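Local coordinates for salicylaldehyde dehydrogenase NahF (Pseudomonas putida, PDB 4JZ6), which probably catalyses the NAD+-dependent oxidation of salicylaldehyde to salicylate, a step of naphthalene degradation, as a member of the aldehyde dehydrogenase family, at residues Asn117-Leu131 and Gly167-Val181. Sequence-based numbering, arbitrary orientation.
With NK (salicylaldehyde), chain B; EDO (1,2-ethanediol), chain G.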
ATOM      1  N   ASN A 117     -27.934   4.407   2.906  1.00 33.20           N
ATOM      2  CA  ASN A 117     -26.939   3.469   3.418  1.00 29.96           C
ATOM      3  C   ASN A 117     -27.272   2.044   3.030  1.00 21.85           C
ATOM      4  O   ASN A 117     -26.394   1.259   2.679  1.00 26.16           O
ATOM      5  CB  ASN A 117     -26.809   3.579   4.937  1.00 22.35           C
ATOM      6  CG  ASN A 117     -25.539   4.284   5.360  1.00 34.05           C
ATOM      7  OD1 ASN A 117     -24.474   3.666   5.476  1.00 32.28           O
ATOM      8  ND2 ASN A 117     -25.639   5.587   5.586  1.00 32.76           N
ATOM      9  N   VAL A 118     -28.555   1.716   3.084  1.00 24.74           N
ATOM     10  CA  VAL A 118     -28.991   0.383   2.710  1.00 25.08           C
ATOM     11  C   VAL A 118     -28.782   0.134   1.218  1.00 23.27           C
ATOM     12  O   VAL A 118     -28.119  -0.835   0.837  1.00 21.61           O
ATOM     13  CB  VAL A 118     -30.449   0.138   3.113  1.00 25.42           C
ATOM     14  CG1 VAL A 118     -30.873  -1.276   2.759  1.00 23.49           C
ATOM     15  CG2 VAL A 118     -30.603   0.360   4.593  1.00 23.88           C
ATOM     16  N   HIS A 119     -29.342   1.012   0.388  1.00 23.17           N
ATOM     17  CA  HIS A 119     -29.165   0.923  -1.063  1.00 27.75           C
ATOM     18  C   HIS A 119     -27.693   0.758  -1.423  1.00 24.39           C
ATOM     19  O   HIS A 119     -27.327  -0.145  -2.178  1.00 25.75           O
ATOM     20  CB  HIS A 119     -29.724   2.167  -1.756  1.00 28.43           C
ATOM     21  CG  HIS A 119     -31.219   2.239  -1.754  1.00 41.97           C
ATOM     22  ND1 HIS A 119     -32.021   1.125  -1.882  1.00 51.86           N
ATOM     23  CD2 HIS A 119     -32.058   3.297  -1.635  1.00 47.77           C
ATOM     24  CE1 HIS A 119     -33.289   1.493  -1.840  1.00 56.06           C
ATOM     25  NE2 HIS A 119     -33.341   2.802  -1.692  1.00 53.98           N
ATOM     26  N   ALA A 120     -26.860   1.628  -0.855  1.00 22.48           N
ATOM     27  CA  ALA A 120     -25.418   1.620  -1.098  1.00 21.53           C
ATOM     28  C   ALA A 120     -24.765   0.323  -0.649  1.00 21.20           C
ATOM     29  O   ALA A 120     -23.892  -0.205  -1.337  1.00 20.97           O
ATOM     30  CB  ALA A 120     -24.756   2.806  -0.418  1.00 20.08           C
ATOM     31  N   SER A 121     -25.188  -0.182   0.508  1.00 20.43           N
ATOM     32  CA  SER A 121     -24.679  -1.452   1.018  1.00 20.24           C
ATOM     33  C   SER A 121     -25.033  -2.613   0.096  1.00 30.44           C
ATOM     34  O   SER A 121     -24.174  -3.434  -0.243  1.00 36.44           O
ATOM     35  CB  SER A 121     -25.219  -1.727   2.418  1.00 20.82           C
ATOM     36  OG  SER A 121     -24.787  -0.736   3.326  1.00 22.81           O
ATOM     37  N   ALA A 122     -26.301  -2.677  -0.301  1.00 20.62           N
ATOM     38  CA  ALA A 122     -26.772  -3.733  -1.185  1.00 20.71           C
ATOM     39  C   ALA A 122     -26.029  -3.653  -2.508  1.00 20.18           C
ATOM     40  O   ALA A 122     -25.636  -4.676  -3.078  1.00 20.00           O
ATOM     41  CB  ALA A 122     -28.268  -3.618  -1.406  1.00 21.35           C
ATOM     42  N   ASN A 123     -25.820  -2.435  -2.991  1.00 19.98           N
ATOM     43  CA  ASN A 123     -25.134  -2.266  -4.260  1.00 20.33           C
ATOM     44  C   ASN A 123     -23.658  -2.665  -4.191  1.00 21.14           C
ATOM     45  O   ASN A 123     -23.127  -3.238  -5.137  1.00 24.77           O
ATOM     46  CB  ASN A 123     -25.301  -0.850  -4.807  1.00 23.10           C
ATOM     47  CG  ASN A 123     -24.963  -0.769  -6.280  1.00 36.71           C
ATOM     48  OD1 ASN A 123     -23.855  -0.386  -6.657  1.00 42.50           O
ATOM     49  ND2 ASN A 123     -25.909  -1.162  -7.126  1.00 39.46           N
ATOM     50  N   VAL A 124     -23.004  -2.372  -3.070  1.00 24.78           N
ATOM     51  CA  VAL A 124     -21.629  -2.814  -2.866  1.00 24.24           C
ATOM     52  C   VAL A 124     -21.549  -4.329  -2.995  1.00 24.71           C
ATOM     53  O   VAL A 124     -20.711  -4.851  -3.733  1.00 24.84           O
ATOM     54  CB  VAL A 124     -21.078  -2.407  -1.482  1.00 24.59           C
ATOM     55  CG1 VAL A 124     -19.752  -3.091  -1.221  1.00 26.86           C
ATOM     56  CG2 VAL A 124     -20.906  -0.911  -1.399  1.00 24.49           C
ATOM     57  N   PHE A 125     -22.434  -5.031  -2.290  1.00 24.77           N
ATOM     58  CA  PHE A 125     -22.474  -6.487  -2.356  1.00 19.06           C
ATOM     59  C   PHE A 125     -22.759  -6.994  -3.763  1.00 21.17           C
ATOM     60  O   PHE A 125     -22.230  -8.025  -4.163  1.00 21.33           O
ATOM     61  CB  PHE A 125     -23.481  -7.067  -1.351  1.00 25.30           C
ATOM     62  CG  PHE A 125     -22.907  -7.268   0.021  1.00 20.02           C
ATOM     63  CD1 PHE A 125     -22.175  -8.405   0.318  1.00 19.71           C
ATOM     64  CD2 PHE A 125     -23.077  -6.306   1.009  1.00 19.94           C
ATOM     65  CE1 PHE A 125     -21.627  -8.586   1.578  1.00 19.89           C
ATOM     66  CE2 PHE A 125     -22.528  -6.481   2.272  1.00 21.98           C
ATOM     67  CZ  PHE A 125     -21.802  -7.624   2.554  1.00 20.11           C
ATOM     68  N   ARG A 126     -23.585  -6.281  -4.521  1.00 19.18           N
ATOM     69  CA  ARG A 126     -23.848  -6.704  -5.892  1.00 22.26           C
ATOM     70  C   ARG A 126     -22.653  -6.444  -6.800  1.00 23.82           C
ATOM     71  O   ARG A 126     -22.310  -7.276  -7.639  1.00 28.03           O
ATOM     72  CB  ARG A 126     -25.098  -6.040  -6.446  1.00 19.66           C
ATOM     73  CG  ARG A 126     -26.343  -6.499  -5.748  1.00 20.26           C
ATOM     74  CD  ARG A 126     -27.571  -6.236  -6.564  1.00 20.78           C
ATOM     75  NE  ARG A 126     -28.732  -6.822  -5.910  1.00 26.70           N
ATOM     76  CZ  ARG A 126     -29.537  -6.162  -5.088  1.00 21.82           C
ATOM     77  NH1 ARG A 126     -29.317  -4.878  -4.829  1.00 21.59           N
ATOM     78  NH2 ARG A 126     -30.565  -6.784  -4.532  1.00 25.30           N
ATOM     79  N   GLU A 127     -22.019  -5.289  -6.624  1.00 19.53           N
ATOM     80  CA  GLU A 127     -20.830  -4.950  -7.391  1.00 18.06           C
ATOM     81  C   GLU A 127     -19.740  -5.956  -7.082  1.00 17.81           C
ATOM     82  O   GLU A 127     -19.078  -6.469  -7.989  1.00 19.35           O
ATOM     83  CB  GLU A 127     -20.347  -3.544  -7.045  1.00 17.88           C
ATOM     84  CG  GLU A 127     -19.245  -3.032  -7.958  1.00 17.60           C
ATOM     85  CD  GLU A 127     -19.743  -2.755  -9.369  1.00 20.29           C
ATOM     86  OE1 GLU A 127     -18.913  -2.780 -10.307  1.00 17.67           O
ATOM     87  OE2 GLU A 127     -20.962  -2.510  -9.542  1.00 18.15           O
ATOM     88  N   ALA A 128     -19.555  -6.240  -5.795  1.00 17.82           N
ATOM     89  CA  ALA A 128     -18.570  -7.232  -5.382  1.00 17.67           C
ATOM     90  C   ALA A 128     -18.913  -8.579  -6.013  1.00 18.23           C
ATOM     91  O   ALA A 128     -18.056  -9.236  -6.606  1.00 19.51           O
ATOM     92  CB  ALA A 128     -18.514  -7.337  -3.868  1.00 17.81           C
ATOM     93  N   ALA A 129     -20.184  -8.963  -5.904  1.00 21.53           N
ATOM     94  CA  ALA A 129     -20.682 -10.195  -6.512  1.00 22.97           C
ATOM     95  C   ALA A 129     -20.350 -10.280  -8.006  1.00 22.47           C
ATOM     96  O   ALA A 129     -19.928 -11.334  -8.496  1.00 18.48           O
ATOM     97  CB  ALA A 129     -22.170 -10.312  -6.301  1.00 19.06           C
ATOM     98  N   SER A 130     -20.540  -9.167  -8.716  1.00 18.37           N
ATOM     99  CA  SER A 130     -20.272  -9.101 -10.150  1.00 18.36           C
ATOM    100  C   SER A 130     -18.807  -9.345 -10.446  1.00 26.82           C
ATOM    101  O   SER A 130     -18.464  -9.887 -11.492  1.00 27.41           O
ATOM    102  CB  SER A 130     -20.647  -7.733 -10.704  1.00 18.39           C
ATOM    103  OG  SER A 130     -21.986  -7.411 -10.401  1.00 18.76           O
ATOM    104  N   LEU A 131     -17.949  -8.935  -9.514  1.00 26.33           N
ATOM    105  CA  LEU A 131     -16.505  -8.980  -9.716  1.00 25.57           C
ATOM    106  C   LEU A 131     -15.924 -10.383  -9.624  1.00 27.63           C
ATOM    107  O   LEU A 131     -14.758 -10.592  -9.958  1.00 26.80           O
ATOM    108  CB  LEU A 131     -15.789  -8.064  -8.715  1.00 22.38           C
ATOM    109  CG  LEU A 131     -15.827  -6.558  -8.989  1.00 23.20           C
ATOM    110  CD1 LEU A 131     -14.861  -5.826  -8.072  1.00 21.73           C
ATOM    111  CD2 LEU A 131     -15.499  -6.276 -10.447  1.00 21.90           C
ATOM    112  N   GLY A 167     -21.037   6.279   8.004  1.00 31.82           N
ATOM    113  CA  GLY A 167     -21.592   5.538   6.885  1.00 26.27           C
ATOM    114  C   GLY A 167     -21.927   4.162   7.422  1.00 21.78           C
ATOM    115  O   GLY A 167     -21.396   3.147   6.968  1.00 21.36           O
ATOM    116  N   THR A 168     -22.830   4.155   8.397  1.00 22.65           N
ATOM    117  CA  THR A 168     -23.043   3.039   9.312  1.00 22.88           C
ATOM    118  C   THR A 168     -23.132   1.674   8.647  1.00 27.20           C
ATOM    119  O   THR A 168     -22.550   0.702   9.130  1.00 30.53           O
ATOM    120  CB  THR A 168     -24.314   3.262  10.132  1.00 23.92           C
ATOM    121  OG1 THR A 168     -24.417   4.648  10.481  1.00 30.21           O
ATOM    122  CG2 THR A 168     -24.261   2.444  11.383  1.00 24.46           C
ATOM    123  N   ALA A 169     -23.849   1.610   7.533  1.00 23.22           N
ATOM    124  CA  ALA A 169     -24.056   0.352   6.839  1.00 21.96           C
ATOM    125  C   ALA A 169     -23.063   0.153   5.704  1.00 22.46           C
ATOM    126  O   ALA A 169     -22.423  -0.893   5.613  1.00 21.33           O
ATOM    127  CB  ALA A 169     -25.473   0.274   6.317  1.00 22.24           C
ATOM    128  N   VAL A 170     -22.937   1.152   4.834  1.00 20.83           N
ATOM    129  CA  VAL A 170     -22.137   0.988   3.624  1.00 20.18           C
ATOM    130  C   VAL A 170     -20.639   0.804   3.916  1.00 25.05           C
ATOM    131  O   VAL A 170     -19.947   0.078   3.197  1.00 19.44           O
ATOM    132  CB  VAL A 170     -22.390   2.125   2.602  1.00 23.02           C
ATOM    133  CG1 VAL A 170     -21.836   3.446   3.110  1.00 25.52           C
ATOM    134  CG2 VAL A 170     -21.808   1.763   1.235  1.00 19.44           C
ATOM    135  N   LEU A 171     -20.151   1.432   4.984  1.00 21.31           N
ATOM    136  CA  LEU A 171     -18.744   1.311   5.360  1.00 20.51           C
ATOM    137  C   LEU A 171     -18.416  -0.088   5.881  1.00 24.03           C
ATOM    138  O   LEU A 171     -17.306  -0.591   5.708  1.00 26.07           O
ATOM    139  CB  LEU A 171     -18.362   2.376   6.387  1.00 20.42           C
ATOM    140  CG  LEU A 171     -18.468   3.812   5.873  1.00 20.54           C
ATOM    141  CD1 LEU A 171     -17.870   4.791   6.873  1.00 20.78           C
ATOM    142  CD2 LEU A 171     -17.798   3.935   4.527  1.00 19.76           C
ATOM    143  N   ALA A 172     -19.388  -0.714   6.525  1.00 24.17           N
ATOM    144  CA  ALA A 172     -19.245  -2.106   6.911  1.00 24.43           C
ATOM    145  C   ALA A 172     -19.302  -2.979   5.666  1.00 25.19           C
ATOM    146  O   ALA A 172     -18.441  -3.836   5.460  1.00 28.37           O
ATOM    147  CB  ALA A 172     -20.345  -2.509   7.903  1.00 21.40           C
ATOM    148  N   ALA A 173     -20.320  -2.746   4.840  1.00 25.10           N
ATOM    149  CA  ALA A 173     -20.560  -3.545   3.640  1.00 20.48           C
ATOM    150  C   ALA A 173     -19.325  -3.636   2.758  1.00 19.18           C
ATOM    151  O   ALA A 173     -18.912  -4.727   2.366  1.00 25.38           O
ATOM    152  CB  ALA A 173     -21.722  -2.975   2.856  1.00 21.38           C
ATOM    153  N   ARG A 174     -18.739  -2.481   2.465  1.00 18.98           N
ATOM    154  CA  ARG A 174     -17.530  -2.398   1.660  1.00 18.46           C
ATOM    155  C   ARG A 174     -16.398  -3.229   2.287  1.00 24.45           C
ATOM    156  O   ARG A 174     -15.651  -3.903   1.576  1.00 25.09           O
ATOM    157  CB  ARG A 174     -17.125  -0.925   1.459  1.00 21.16           C
ATOM    158  CG  ARG A 174     -15.899  -0.476   2.250  1.00 23.50           C
ATOM    159  CD  ARG A 174     -16.078   0.839   2.988  1.00 19.34           C
ATOM    160  NE  ARG A 174     -15.811   2.018   2.172  1.00 21.81           N
ATOM    161  CZ  ARG A 174     -15.138   3.088   2.598  1.00 27.99           C
ATOM    162  NH1 ARG A 174     -14.640   3.133   3.830  1.00 19.07           N
ATOM    163  NH2 ARG A 174     -14.962   4.120   1.789  1.00 32.54           N
ATOM    164  N   ALA A 175     -16.303  -3.212   3.617  1.00 22.71           N
ATOM    165  CA  ALA A 175     -15.209  -3.875   4.321  1.00 19.01           C
ATOM    166  C   ALA A 175     -15.464  -5.371   4.509  1.00 23.40           C
ATOM    167  O   ALA A 175     -14.662  -6.081   5.121  1.00 20.71           O
ATOM    168  CB  ALA A 175     -14.962  -3.204   5.661  1.00 19.50           C
ATOM    169  N   ILE A 176     -16.585  -5.848   3.979  1.00 22.66           N
ATOM    170  CA  ILE A 176     -16.918  -7.264   4.045  1.00 19.38           C
ATOM    171  C   ILE A 176     -17.052  -7.830   2.639  1.00 18.97           C
ATOM    172  O   ILE A 176     -16.362  -8.784   2.278  1.00 18.85           O
ATOM    173  CB  ILE A 176     -18.242  -7.490   4.801  1.00 19.94           C
ATOM    174  CG1 ILE A 176     -18.121  -6.971   6.234  1.00 20.45           C
ATOM    175  CG2 ILE A 176     -18.636  -8.960   4.779  1.00 20.21           C
ATOM    176  CD1 ILE A 176     -19.409  -7.009   7.013  1.00 21.08           C
ATOM    177  N   ALA A 177     -17.936  -7.221   1.854  1.00 18.98           N
ATOM    178  CA  ALA A 177     -18.244  -7.694   0.506  1.00 23.79           C
ATOM    179  C   ALA A 177     -16.995  -7.933  -0.315  1.00 22.08           C
ATOM    180  O   ALA A 177     -16.823  -9.001  -0.906  1.00 18.40           O
ATOM    181  CB  ALA A 177     -19.151  -6.706  -0.214  1.00 21.19           C
ATOM    182  N   TYR A 178     -16.122  -6.933  -0.346  1.00 20.81           N
ATOM    183  CA  TYR A 178     -14.931  -7.013  -1.182  1.00 21.15           C
ATOM    184  C   TYR A 178     -13.933  -8.082  -0.716  1.00 19.54           C
ATOM    185  O   TYR A 178     -13.524  -8.922  -1.519  1.00 17.49           O
ATOM    186  CB  TYR A 178     -14.285  -5.636  -1.351  1.00 17.47           C
ATOM    187  CG  TYR A 178     -15.112  -4.688  -2.196  1.00 18.26           C
ATOM    188  CD1 TYR A 178     -15.619  -5.084  -3.433  1.00 18.45           C
ATOM    189  CD2 TYR A 178     -15.391  -3.395  -1.757  1.00 22.33           C
ATOM    190  CE1 TYR A 178     -16.370  -4.211  -4.212  1.00 21.30           C
ATOM    191  CE2 TYR A 178     -16.142  -2.517  -2.529  1.00 21.85           C
ATOM    192  CZ  TYR A 178     -16.628  -2.928  -3.753  1.00 20.75           C
ATOM    193  OH  TYR A 178     -17.380  -2.055  -4.511  1.00 18.60           O
ATOM    194  N   PRO A 179     -13.557  -8.078   0.580  1.00 19.10           N
ATOM    195  CA  PRO A 179     -12.661  -9.165   0.996  1.00 18.06           C
ATOM    196  C   PRO A 179     -13.280 -10.553   0.795  1.00 18.23           C
ATOM    197  O   PRO A 179     -12.558 -11.509   0.508  1.00 18.23           O
ATOM    198  CB  PRO A 179     -12.444  -8.885   2.485  1.00 18.47           C
ATOM    199  CG  PRO A 179     -12.623  -7.398   2.610  1.00 19.67           C
ATOM    200  CD  PRO A 179     -13.748  -7.087   1.659  1.00 18.14           C
ATOM    201  N   LEU A 180     -14.597 -10.663   0.927  1.00 18.44           N
ATOM    202  CA  LEU A 180     -15.264 -11.943   0.681  1.00 20.07           C
ATOM    203  C   LEU A 180     -15.124 -12.425  -0.768  1.00 21.26           C
ATOM    204  O   LEU A 180     -14.664 -13.542  -1.011  1.00 25.52           O
ATOM    205  CB  LEU A 180     -16.737 -11.902   1.097  1.00 19.04           C
ATOM    206  CG  LEU A 180     -17.004 -11.825   2.605  1.00 31.10           C
ATOM    207  CD1 LEU A 180     -18.397 -12.340   2.945  1.00 26.50           C
ATOM    208  CD2 LEU A 180     -15.938 -12.581   3.376  1.00 28.31           C
ATOM    209  N   VAL A 181     -15.509 -11.587  -1.726  1.00 18.08           N
ATOM    210  CA  VAL A 181     -15.442 -11.986  -3.129  1.00 21.45           C
ATOM    211  C   VAL A 181     -14.005 -12.288  -3.579  1.00 17.66           C
ATOM    212  O   VAL A 181     -13.788 -13.015  -4.548  1.00 18.25           O
ATOM    213  CB  VAL A 181     -16.093 -10.943  -4.062  1.00 23.38           C
ATOM    214  CG1 VAL A 181     -15.259  -9.667  -4.121  1.00 17.39           C
ATOM    215  CG2 VAL A 181     -16.309 -11.533  -5.448  1.00 17.70           C
TER
HETATM  216  OAH  NK B 501     -17.099   9.728   4.568  1.00 34.03           O
HETATM  217  CAD  NK B 501     -17.615   8.694   4.944  1.00 24.65           C
HETATM  218  CAA  NK B 501     -18.330   7.917   3.909  1.00 25.42           C
HETATM  219  CAC  NK B 501     -17.730   7.597   2.692  1.00 20.73           C
HETATM  220  CAG  NK B 501     -18.449   6.867   1.750  1.00 20.00           C
HETATM  221  CAI  NK B 501     -19.748   6.474   2.009  1.00 19.66           C
HETATM  222  CAE  NK B 501     -20.347   6.798   3.213  1.00 29.08           C
HETATM  223  CAB  NK B 501     -19.636   7.524   4.168  1.00 29.44           C
HETATM  224  OAF  NK B 501     -20.185   7.870   5.380  1.00 32.05           O
HETATM  225  C1  EDO G 506     -22.903   2.918  -4.890  1.00 61.89           C
HETATM  226  O1  EDO G 506     -23.199   2.545  -6.245  1.00 59.82           O
HETATM  227  C2  EDO G 506     -22.748   1.672  -4.022  1.00 59.57           C
HETATM  228  O2  EDO G 506     -22.340   2.042  -2.698  1.00 55.08           O
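The side-chain oxygen of N117 meets the amino end of helix 170-181, where OD1 accepts two backbone hydrogen bonds. V170 N lies 3.0 Å from N117 OD1, in the carbonyl plane and nearly straight (174°), whereas A169 N approaches from above that plane along a more bent path. The amide is held from its other end too, as N117 ND2 bonds to W113 O. One turn on, S121 OG turns back to N117 O (2.6 Å).

From here the two helices run almost parallel, 9° apart, with valines interlocking as knobs into holes. V170 directs CG2 at A120 CB (3.5 Å), while its CG1, set by chi1 of 69° on the pocket side, reaches the rim of the bound salicylaldehyde at CAE (3.7 Å). G167 and V170 line this pocket, so the N117 bonds probably help fix its backbone. V124 sits among V170, A173, A177 and Y178. A177 CB lies over one face of the F125 ring, 3.6 Å from its centroid, in a CH-pi contact; I176 CG2 meets the ring edge. With an alanine at F125, A177 CB would probably lose the ring face it rests on, opening a gap beside A173 and I176. Farther along, A128 CB packs obliquely against the Y178 ring, whose OH bonds to D475.

Helix 170-181 links adjacent parallel strands 159-162 and 186-189 in a beta-alpha-beta crossover; helix 78-94 packs against helix 111-130, and helix 195-208 touches F125 and A173.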